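Local coordinates for DNA polymerase III, gamma subunit-related protein (Thermotoga maritima, PDB 2GNO) that is of uncertain specific role but resembles the gamma subunit of DNA polymerase III and probably binds DNA, at residues A[36-39]-A[40-44]; A[108-111]-A[112-115]; A[185-188]-A[189-192]; A[285-288]-A[289-292]. All blocks are in the same frame, centred on the assembly; numbering follows the deposited sequence. Where two conformers were deposited one is given.

Interaction 1 of 4, residues A[36-39]-A[40-44]; sequences LELP and EYVEK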
loop_
_atom_site.group_PDB
_atom_site.type_symbol
_atom_site.label_atom_id
_atom_site.label_comp_id
_atom_site.label_asym_id
_atom_site.label_seq_id
_atom_site.Cartn_x
_atom_site.Cartn_y
_atom_site.Cartn_z
ATOM N N LEU A 36 11.276 -6.335 1.002
ATOM C CA LEU A 36 11.011 -7.742 0.688
ATOM C C LEU A 36 12.009 -8.429 -0.228
ATOM O O LEU A 36 12.295 -9.608 -0.072
ATOM C CB LEU A 36 9.604 -7.894 0.098
ATOM C CG LEU A 36 8.479 -7.747 1.106
ATOM C CD1 LEU A 36 7.147 -7.562 0.408
ATOM C CD2 LEU A 36 8.431 -8.929 2.048
ATOM N N GLU A 37 12.511 -7.703 -1.203
ATOM C CA GLU A 37 13.498 -8.229 -2.136
ATOM C C GLU A 37 14.927 -8.117 -1.601
ATOM O O GLU A 37 15.815 -8.736 -2.126
ATOM C CB GLU A 37 13.386 -7.456 -3.468
ATOM C CG GLU A 37 12.091 -7.707 -4.217
ATOM C CD GLU A 37 11.944 -9.148 -4.698
ATOM O OE1 GLU A 37 12.979 -9.814 -4.902
ATOM O OE2 GLU A 37 10.800 -9.614 -4.878
ATOM N N LEU A 38 15.143 -7.383 -0.523
ATOM C CA LEU A 38 16.496 -7.179 -0.014
ATOM C C LEU A 38 17.262 -8.418 0.412
ATOM O O LEU A 38 18.399 -8.572 0.017
ATOM C CB LEU A 38 16.512 -6.119 1.104
ATOM C CG LEU A 38 17.864 -5.671 1.662
ATOM C CD1 LEU A 38 18.719 -5.153 0.540
ATOM C CD2 LEU A 38 17.665 -4.568 2.672
ATOM N N PRO A 39 16.664 -9.292 1.216
ATOM C CA PRO A 39 17.392 -10.463 1.667
ATOM C C PRO A 39 17.915 -11.360 0.553
ATOM O O PRO A 39 19.075 -11.800 0.614
ATOM C CB PRO A 39 16.362 -11.185 2.544
ATOM C CG PRO A 39 15.415 -10.121 2.920
ATOM C CD PRO A 39 15.310 -9.252 1.789
ATOM N N GLU A 40 17.079 -11.642 -0.435
ATOM C CA GLU A 40 17.500 -12.441 -1.578
ATOM C C GLU A 40 18.549 -11.718 -2.403
ATOM O O GLU A 40 19.452 -12.355 -2.926
ATOM C CB GLU A 40 16.330 -12.874 -2.436
ATOM C CG GLU A 40 16.754 -13.623 -3.677
ATOM C CD GLU A 40 15.632 -14.343 -4.364
ATOM O OE1 GLU A 40 14.499 -14.397 -3.857
ATOM O OE2 GLU A 40 15.912 -14.869 -5.423
ATOM N N TYR A 41 18.439 -10.400 -2.524
ATOM C CA TYR A 41 19.440 -9.638 -3.251
ATOM C C TYR A 41 20.812 -9.726 -2.562
ATOM O O TYR A 41 21.825 -9.855 -3.229
ATOM C CB TYR A 41 19.033 -8.194 -3.434
ATOM C CG TYR A 41 19.974 -7.481 -4.378
ATOM C CD1 TYR A 41 19.779 -7.536 -5.744
ATOM C CD2 TYR A 41 21.101 -6.810 -3.898
ATOM C CE1 TYR A 41 20.681 -6.925 -6.620
ATOM C CE2 TYR A 41 21.978 -6.186 -4.757
ATOM C CZ TYR A 41 21.769 -6.246 -6.113
ATOM O OH TYR A 41 22.655 -5.628 -6.976
ATOM N N VAL A 42 20.846 -9.670 -1.234
ATOM C CA VAL A 42 22.112 -9.775 -0.513
ATOM C C VAL A 42 22.662 -11.200 -0.524
ATOM O O VAL A 42 23.849 -11.399 -0.720
ATOM C CB VAL A 42 21.961 -9.337 0.970
ATOM C CG1 VAL A 42 23.252 -9.583 1.799
ATOM C CG2 VAL A 42 21.567 -7.883 1.069
ATOM N N GLU A 43 21.796 -12.181 -0.305
ATOM C CA GLU A 43 22.190 -13.559 -0.192
ATOM C C GLU A 43 22.282 -14.339 -1.494
ATOM O O GLU A 43 22.880 -15.408 -1.498
ATOM C CB GLU A 43 21.209 -14.270 0.738
ATOM C CG GLU A 43 21.090 -13.662 2.144
ATOM C CD GLU A 43 22.274 -13.943 3.057
ATOM O OE1 GLU A 43 23.079 -14.836 2.761
ATOM O OE2 GLU A 43 22.360 -13.278 4.103
ATOM N N LYS A 44 21.688 -13.820 -2.574
ATOM C CA LYS A 44 21.669 -14.478 -3.875
ATOM C C LYS A 44 21.088 -15.863 -3.745
ATOM O O LYS A 44 21.607 -16.824 -4.317
ATOM C CB LYS A 44 23.071 -14.531 -4.516
ATOM C CG LYS A 44 23.798 -13.199 -4.578
ATOM C CD LYS A 44 22.994 -12.152 -5.294
ATOM C CE LYS A 44 23.753 -10.870 -5.387
ATOM N NZ LYS A 44 22.906 -9.779 -5.929
#
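The ring of Tyr41, whose CB lies 3.5 Å from Glu37 O, carries Lys44 NZ over the centre of one face, 3.6 Å above the plane. The same NZ makes a weak hydrogen bond to Tyr41 O, and the ring's hydroxyl is bonded to Glu7 of helix 5-14. The frame is the last turns of helix 30-43, which flanks the parallel sheet of a P-loop-type domain. Three i to i+4 bonds define these turns: Tyr41 N to Glu37 O, Val42 N to Leu38 O and Glu43 N to Pro39 O, the last 2.9 Å long. Pro39 has no N-H to give to the preceding turn, and the helix kinks there. With CG anti to the backbone N (chi1 -174°), Leu38 carries CD1 to 4.0 Å from Val42 CG2, the two side chains crossing at a slant. Pro39 and Val42 both rest on Tyr85 of strand 84-88. Glu43 lays its CG against Pro39 O; its carboxylate is gripped by Tyr85 OH and by the amides of Thr82 and Arg83. Lys44 turns to positive phi (56°), yet its N still bonds Glu40 O at 2.7 Å.

Interaction 2 of 4, residues A[108-111]-A[112-115]; sequences EPPE and YAVI
Pro110 and Tyr112 make a CH-pi interaction: Pro110 CB lies 3.8 Å from the centroid of the phenol ring, 16° off its normal, and so over the face. It sits somewhat toward the rim, with Tyr112 CZ its nearest ring atom at 3.6 Å. The ring gets there because Tyr112 CG falls between the backbone N and the carbonyl carbon (chi1 57°), which folds the side chain back over the turn. Among hydrogen bonds, Ala113 N to Pro110 O, 2.8 Å long, closes a type I beta turn with Glu111 and Tyr112 at its corners; the donor stands above the carbonyl plane of Pro110. A water donates to both Glu111 O and Ala113 O, bridging the turn to the first strand residue. Apolar contacts complete the set: Ala113 CB touches Pro110 CD at 3.7 Å and Pro109 CB at 4.1 Å, and Pro109 CB also meets Ile115 CD1. With an alanine at Tyr112, Pro110 would probably lose the cover of the ring and Leu74 O the hydroxyl now bonded to it. The turn leads from helix 103-107 into strand 113-119, which lies in the parallel sheet between strands 84-88 and 19-24; Pro109 and Ile115 touch Ser20, while Ala113 and Ile115 pack on Leu74 of helix 64-74.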
loop_
_atom_site.group_PDB
_atom_site.type_symbol
_atom_site.label_atom_id
_atom_site.label_comp_id
_atom_site.label_asym_id
_atom_site.label_seq_id
_atom_site.Cartn_x
_atom_site.Cartn_y
_atom_site.Cartn_z
ATOM N N GLU A 108 21.696 -2.847 19.185
ATOM C CA GLU A 108 22.696 -3.905 19.119
ATOM C C GLU A 108 22.061 -5.208 18.688
ATOM O O GLU A 108 21.856 -6.093 19.528
ATOM N N PRO A 109 21.744 -5.336 17.381
ATOM C CA PRO A 109 21.145 -6.584 16.948
ATOM C C PRO A 109 22.214 -7.659 16.908
ATOM O O PRO A 109 23.403 -7.322 16.894
ATOM C CB PRO A 109 20.636 -6.278 15.528
ATOM C CG PRO A 109 20.942 -4.856 15.252
ATOM C CD PRO A 109 21.925 -4.395 16.258
ATOM N N PRO A 110 21.814 -8.940 16.948
ATOM C CA PRO A 110 22.811 -9.991 16.861
ATOM C C PRO A 110 23.708 -9.785 15.636
ATOM O O PRO A 110 23.237 -9.262 14.626
ATOM C CB PRO A 110 21.961 -11.256 16.701
ATOM C CG PRO A 110 20.689 -10.926 17.397
ATOM C CD PRO A 110 20.456 -9.483 17.146
ATOM N N GLU A 111 24.990 -10.126 15.752
ATOM C CA GLU A 111 25.977 -9.997 14.650
ATOM C C GLU A 111 25.464 -10.493 13.289
ATOM O O GLU A 111 25.733 -9.883 12.261
ATOM C CB GLU A 111 27.348 -10.644 14.989
ATOM C CG GLU A 111 27.400 -12.170 15.339
ATOM C CD GLU A 111 26.877 -12.560 16.740
ATOM O OE1 GLU A 111 26.531 -11.667 17.547
ATOM O OE2 GLU A 111 26.827 -13.775 17.035
ATOM N N TYR A 112 24.690 -11.575 13.327
ATOM C CA TYR A 112 24.092 -12.199 12.152
ATOM C C TYR A 112 22.714 -11.609 11.748
ATOM O O TYR A 112 22.123 -12.105 10.814
ATOM C CB TYR A 112 23.962 -13.731 12.376
ATOM C CG TYR A 112 23.158 -14.111 13.619
ATOM C CD1 TYR A 112 21.755 -14.034 13.640
ATOM C CD2 TYR A 112 23.803 -14.553 14.775
ATOM C CE1 TYR A 112 21.031 -14.366 14.786
ATOM C CE2 TYR A 112 23.091 -14.890 15.908
ATOM C CZ TYR A 112 21.707 -14.796 15.909
ATOM O OH TYR A 112 21.014 -15.136 17.050
ATOM N N ALA A 113 22.225 -10.560 12.413
ATOM C CA ALA A 113 20.912 -9.978 12.118
ATOM C C ALA A 113 20.849 -8.690 11.279
ATOM O O ALA A 113 21.686 -7.811 11.378
ATOM C CB ALA A 113 20.184 -9.729 13.416
ATOM N N VAL A 114 19.818 -8.592 10.462
ATOM C CA VAL A 114 19.558 -7.398 9.661
ATOM C C VAL A 114 18.101 -7.091 9.929
ATOM O O VAL A 114 17.255 -7.923 9.650
ATOM C CB VAL A 114 19.775 -7.611 8.178
ATOM C CG1 VAL A 114 19.450 -6.316 7.408
ATOM C CG2 VAL A 114 21.206 -8.065 7.918
ATOM N N ILE A 115 17.806 -5.931 10.507
ATOM C CA ILE A 115 16.425 -5.550 10.773
ATOM C C ILE A 115 16.106 -4.510 9.720
ATOM O O ILE A 115 16.831 -3.512 9.604
ATOM C CB ILE A 115 16.208 -5.003 12.189
ATOM C CG1 ILE A 115 16.643 -6.051 13.234
ATOM C CG2 ILE A 115 14.737 -4.617 12.352
ATOM C CD1 ILE A 115 16.563 -5.559 14.699
HETATM O O HOH W 1 24.385 -8.587 10.227
#

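Interaction 3 of 4, residues A[185-188]-A[189-192]; sequences ESLK and VLET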
loop_
_atom_site.group_PDB
_atom_site.type_symbol
_atom_site.label_atom_id
_atom_site.label_comp_id
_atom_site.label_asym_id
_atom_site.label_seq_id
_atom_site.Cartn_x
_atom_site.Cartn_y
_atom_site.Cartn_z
ATOM N N GLU A 185 -11.837 -5.451 -19.366
ATOM C CA GLU A 185 -13.058 -5.882 -20.040
ATOM C C GLU A 185 -13.797 -6.991 -19.281
ATOM O O GLU A 185 -15.025 -7.017 -19.301
ATOM C CB GLU A 185 -12.752 -6.325 -21.485
ATOM C CG GLU A 185 -13.967 -6.819 -22.303
ATOM C CD GLU A 185 -15.087 -5.801 -22.424
ATOM O OE1 GLU A 185 -14.809 -4.582 -22.457
ATOM O OE2 GLU A 185 -16.253 -6.232 -22.517
ATOM N N SER A 186 -13.067 -7.902 -18.637
ATOM C CA SER A 186 -13.687 -9.001 -17.869
ATOM C C SER A 186 -14.507 -8.411 -16.700
ATOM O O SER A 186 -15.634 -8.833 -16.448
ATOM C CB SER A 186 -12.635 -10.008 -17.382
ATOM O OG SER A 186 -11.686 -9.424 -16.507
ATOM N N LEU A 187 -13.942 -7.399 -16.039
ATOM C CA LEU A 187 -14.622 -6.676 -14.959
ATOM C C LEU A 187 -15.810 -5.873 -15.505
ATOM O O LEU A 187 -16.806 -5.707 -14.812
ATOM C CB LEU A 187 -13.646 -5.723 -14.268
ATOM C CG LEU A 187 -12.482 -6.380 -13.531
ATOM C CD1 LEU A 187 -11.394 -5.358 -13.228
ATOM C CD2 LEU A 187 -12.974 -7.097 -12.278
ATOM N N LYS A 188 -15.692 -5.367 -16.735
ATOM C CA LYS A 188 -16.773 -4.597 -17.380
ATOM C C LYS A 188 -18.052 -5.425 -17.605
ATOM O O LYS A 188 -19.144 -4.887 -17.516
ATOM C CB LYS A 188 -16.302 -3.989 -18.708
ATOM C CG LYS A 188 -17.194 -2.887 -19.234
ATOM C CD LYS A 188 -16.706 -2.307 -20.549
ATOM C CE LYS A 188 -17.499 -1.046 -20.931
ATOM N NZ LYS A 188 -18.974 -1.263 -21.021
ATOM N N VAL A 189 -17.896 -6.722 -17.874
ATOM C CA VAL A 189 -19.007 -7.659 -18.132
ATOM C C VAL A 189 -19.458 -8.440 -16.880
ATOM O O VAL A 189 -20.565 -8.976 -16.840
ATOM C CB VAL A 189 -18.583 -8.646 -19.288
ATOM C CG1 VAL A 189 -19.623 -9.765 -19.539
ATOM C CG2 VAL A 189 -18.309 -7.851 -20.583
ATOM N N LEU A 190 -18.617 -8.461 -15.850
ATOM C CA LEU A 190 -18.890 -9.189 -14.612
ATOM C C LEU A 190 -20.152 -8.721 -13.889
ATOM O O LEU A 190 -20.481 -7.560 -13.939
ATOM C CB LEU A 190 -17.673 -9.039 -13.687
ATOM C CG LEU A 190 -17.569 -9.820 -12.397
ATOM C CD1 LEU A 190 -17.555 -11.309 -12.709
ATOM C CD2 LEU A 190 -16.282 -9.414 -11.677
ATOM N N GLU A 191 -20.852 -9.631 -13.216
ATOM C CA GLU A 191 -22.084 -9.297 -12.480
ATOM C C GLU A 191 -21.720 -8.467 -11.252
ATOM O O GLU A 191 -20.670 -8.705 -10.657
ATOM C CB GLU A 191 -22.818 -10.568 -12.020
ATOM C CG GLU A 191 -23.223 -11.539 -13.148
ATOM N N THR A 192 -22.586 -7.521 -10.876
ATOM C CA THR A 192 -22.348 -6.629 -9.710
ATOM C C THR A 192 -22.043 -7.380 -8.407
ATOM O O THR A 192 -21.152 -6.974 -7.677
ATOM C CB THR A 192 -23.512 -5.621 -9.486
ATOM O OG1 THR A 192 -23.657 -4.795 -10.645
ATOM C CG2 THR A 192 -23.248 -4.706 -8.278
#
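Leu187 and Leu190 lie side by side and point the same way, their CD2 methyls 4.1 Å apart. They reach this parallel arrangement from different first torsions: Leu187 has CG anti to its carbonyl carbon (chi1 -65°), whereas Leu190 has CG anti to its amide nitrogen (chi1 -172°). Both also touch Lys198, and Leu187 continues onto Leu208 of helix 203-219. Val189 is turned differently. Its CG2 is directed back over the previous turn, 3.6 Å from Glu185 O, and the Glu185 side chain crosses it at a slant; because Glu185 was built in two conformers, the approach of its carboxylate to this methyl is doubtful. The backbone shows where helix 166-189, part of the region related to the AAA+ lid domain, comes to its end. Val189 N still bonds Glu185 O at 3.2 Å, though the angle at the hydrogen is only 139°, and it has a second, weak bond to Ser186 O. Leu190 N shares itself between Ser186 O at 3.1 Å and Leu187 O at 3.5 Å, both weak. Leu190 then leaves helical geometry, and Glu191 takes the N-cap position of helix 192-195. Arg216 of helix 203-219 reaches this junction, its NH2 bonding Leu190 O and, weakly, Lys188 O. The Lys188 chain touches Glu212 and lies near a bound 2-ethoxyethanol, whose pocket includes Arg216 as well. Ser186 OG folds back to Leu183 O.

Interaction 4 of 4, residues A[285-288]-A[289-292]; sequences LTLM and NILA
Leu285 starts the contact with Asn289: their side chains cross, Leu285 CG lying 3.9 Å from Asn289 ND2, and Asn289 N bonds Leu285 O at 3.1 Å. The amide of Asn289 hangs over that same carbonyl, with CG beside the backbone N (chi1 -70°), but ND2 is badly angled for a hydrogen bond to Leu285 O. Thr286 follows, its O accepting from Ile290 N at 3.0 Å with a nearly straight N-H (165°); its hydroxyl is bonded back to Asn282 O. Leu287 is the apolar centre of the walk. From a trans first torsion its CD1 comes to 4.1 Å from Ile290 CD1, and its CG to 3.8 Å from Leu291 CD1, while Leu287 O takes the amide of Leu291. Met288, a selenomethionine, bends at its third torsion and brings CE to 3.8 Å from Asn289 OD1; Met288 O bonds Ala292 N, and Ala292 CB rests 3.2 Å from that oxygen. An alanine in place of Asn289 would probably take away the amide that Leu285 CG and the selenomethionine CE rest against, leaving a gap beside these two side chains. These turns belong to helix 283-298 in the C-terminal helical region: Ile290 packs against helices 239-254 and 261-274, Leu287 on Phe229, and Leu291 on Phe217. Regular i to i+4 bonds thus satisfy the backbone, whereas the contacts of Leu287, Ile290 and Leu291 are apolar, so the hold on the neighbouring helices probably rests on apolar fit more than on polar pairing.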
loop_
_atom_site.group_PDB
_atom_site.type_symbol
_atom_site.label_atom_id
_atom_site.label_comp_id
_atom_site.label_asym_id
_atom_site.label_seq_id
_atom_site.Cartn_x
_atom_site.Cartn_y
_atom_site.Cartn_z
ATOM N N LEU A 285 -24.294 7.873 4.058
ATOM C CA LEU A 285 -24.392 9.278 3.662
ATOM C C LEU A 285 -23.112 9.718 2.950
ATOM O O LEU A 285 -23.174 10.410 1.937
ATOM C CB LEU A 285 -24.594 10.154 4.893
ATOM C CG LEU A 285 -24.751 11.653 4.717
ATOM C CD1 LEU A 285 -26.031 11.984 3.942
ATOM C CD2 LEU A 285 -24.758 12.285 6.095
ATOM N N THR A 286 -21.954 9.322 3.479
ATOM C CA THR A 286 -20.682 9.696 2.868
ATOM C C THR A 286 -20.514 9.053 1.484
ATOM O O THR A 286 -20.106 9.742 0.538
ATOM C CB THR A 286 -19.470 9.352 3.773
ATOM O OG1 THR A 286 -19.604 10.010 5.045
ATOM C CG2 THR A 286 -18.166 9.780 3.116
ATOM N N LEU A 287 -20.803 7.752 1.379
ATOM C CA LEU A 287 -20.683 7.027 0.104
ATOM C C LEU A 287 -21.589 7.671 -0.951
ATOM O O LEU A 287 -21.160 7.940 -2.050
ATOM C CB LEU A 287 -21.008 5.540 0.283
ATOM C CG LEU A 287 -20.793 4.609 -0.938
ATOM C CD1 LEU A 287 -19.349 4.569 -1.345
ATOM C CD2 LEU A 287 -21.249 3.213 -0.603
HETATM N N MSE A 288 -22.829 7.965 -0.572
HETATM C CA MSE A 288 -23.782 8.621 -1.444
HETATM C C MSE A 288 -23.243 9.919 -1.998
HETATM O O MSE A 288 -23.343 10.178 -3.193
HETATM C CB MSE A 288 -25.055 8.966 -0.672
HETATM C CG MSE A 288 -26.127 9.514 -1.569
HETATM SE SE MSE A 288 -27.686 9.893 -0.575
HETATM C CE MSE A 288 -27.143 11.508 0.403
ATOM N N ASN A 289 -22.672 10.730 -1.116
ATOM C CA ASN A 289 -22.127 12.022 -1.510
ATOM C C ASN A 289 -20.908 11.941 -2.433
ATOM O O ASN A 289 -20.874 12.674 -3.392
ATOM C CB ASN A 289 -21.858 12.893 -0.276
ATOM C CG ASN A 289 -23.152 13.369 0.425
ATOM O OD1 ASN A 289 -24.147 13.724 -0.216
ATOM N ND2 ASN A 289 -23.092 13.465 1.740
ATOM N N ILE A 290 -19.933 11.072 -2.156
ATOM C CA ILE A 290 -18.737 10.974 -3.025
ATOM C C ILE A 290 -19.123 10.471 -4.427
ATOM O O ILE A 290 -18.649 10.989 -5.432
ATOM C CB ILE A 290 -17.578 10.117 -2.407
ATOM C CG1 ILE A 290 -17.896 8.613 -2.319
ATOM C CG2 ILE A 290 -17.184 10.665 -1.032
ATOM C CD1 ILE A 290 -16.745 7.766 -1.795
ATOM N N LEU A 291 -19.983 9.465 -4.469
ATOM C CA LEU A 291 -20.468 8.883 -5.717
ATOM C C LEU A 291 -21.276 9.883 -6.524
ATOM O O LEU A 291 -21.134 9.930 -7.757
ATOM C CB LEU A 291 -21.306 7.639 -5.441
ATOM C CG LEU A 291 -20.582 6.423 -4.925
ATOM C CD1 LEU A 291 -21.588 5.339 -4.578
ATOM C CD2 LEU A 291 -19.577 5.900 -5.951
ATOM N N ALA A 292 -22.116 10.665 -5.846
ATOM C CA ALA A 292 -22.901 11.706 -6.502
ATOM C C ALA A 292 -21.956 12.758 -7.042
ATOM O O ALA A 292 -22.153 13.227 -8.153
ATOM C CB ALA A 292 -23.900 12.345 -5.547
#

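From the N terminus the four contacts follow in series; none nests within or crosses another, and each joins adjoining residues. Interaction 1 ends helix 30-43 and interaction 2 closes the beta turn leading into strand 113-119. Their centres are about 16 Å apart, and strand 84-88 links them: Tyr85 lies under the first, while Lys84 pairs with the backbone of the second. Interaction 3, its centre about 38 Å from that of interaction 1, marks the passage from helix 166-189 to helix 192-195. Interaction 4 runs within helix 283-298, its centre about 23 Å from that of interaction 3; both lean on helices 203-219 and 225-235, which thereby connect the lid-like and C-terminal helical regions.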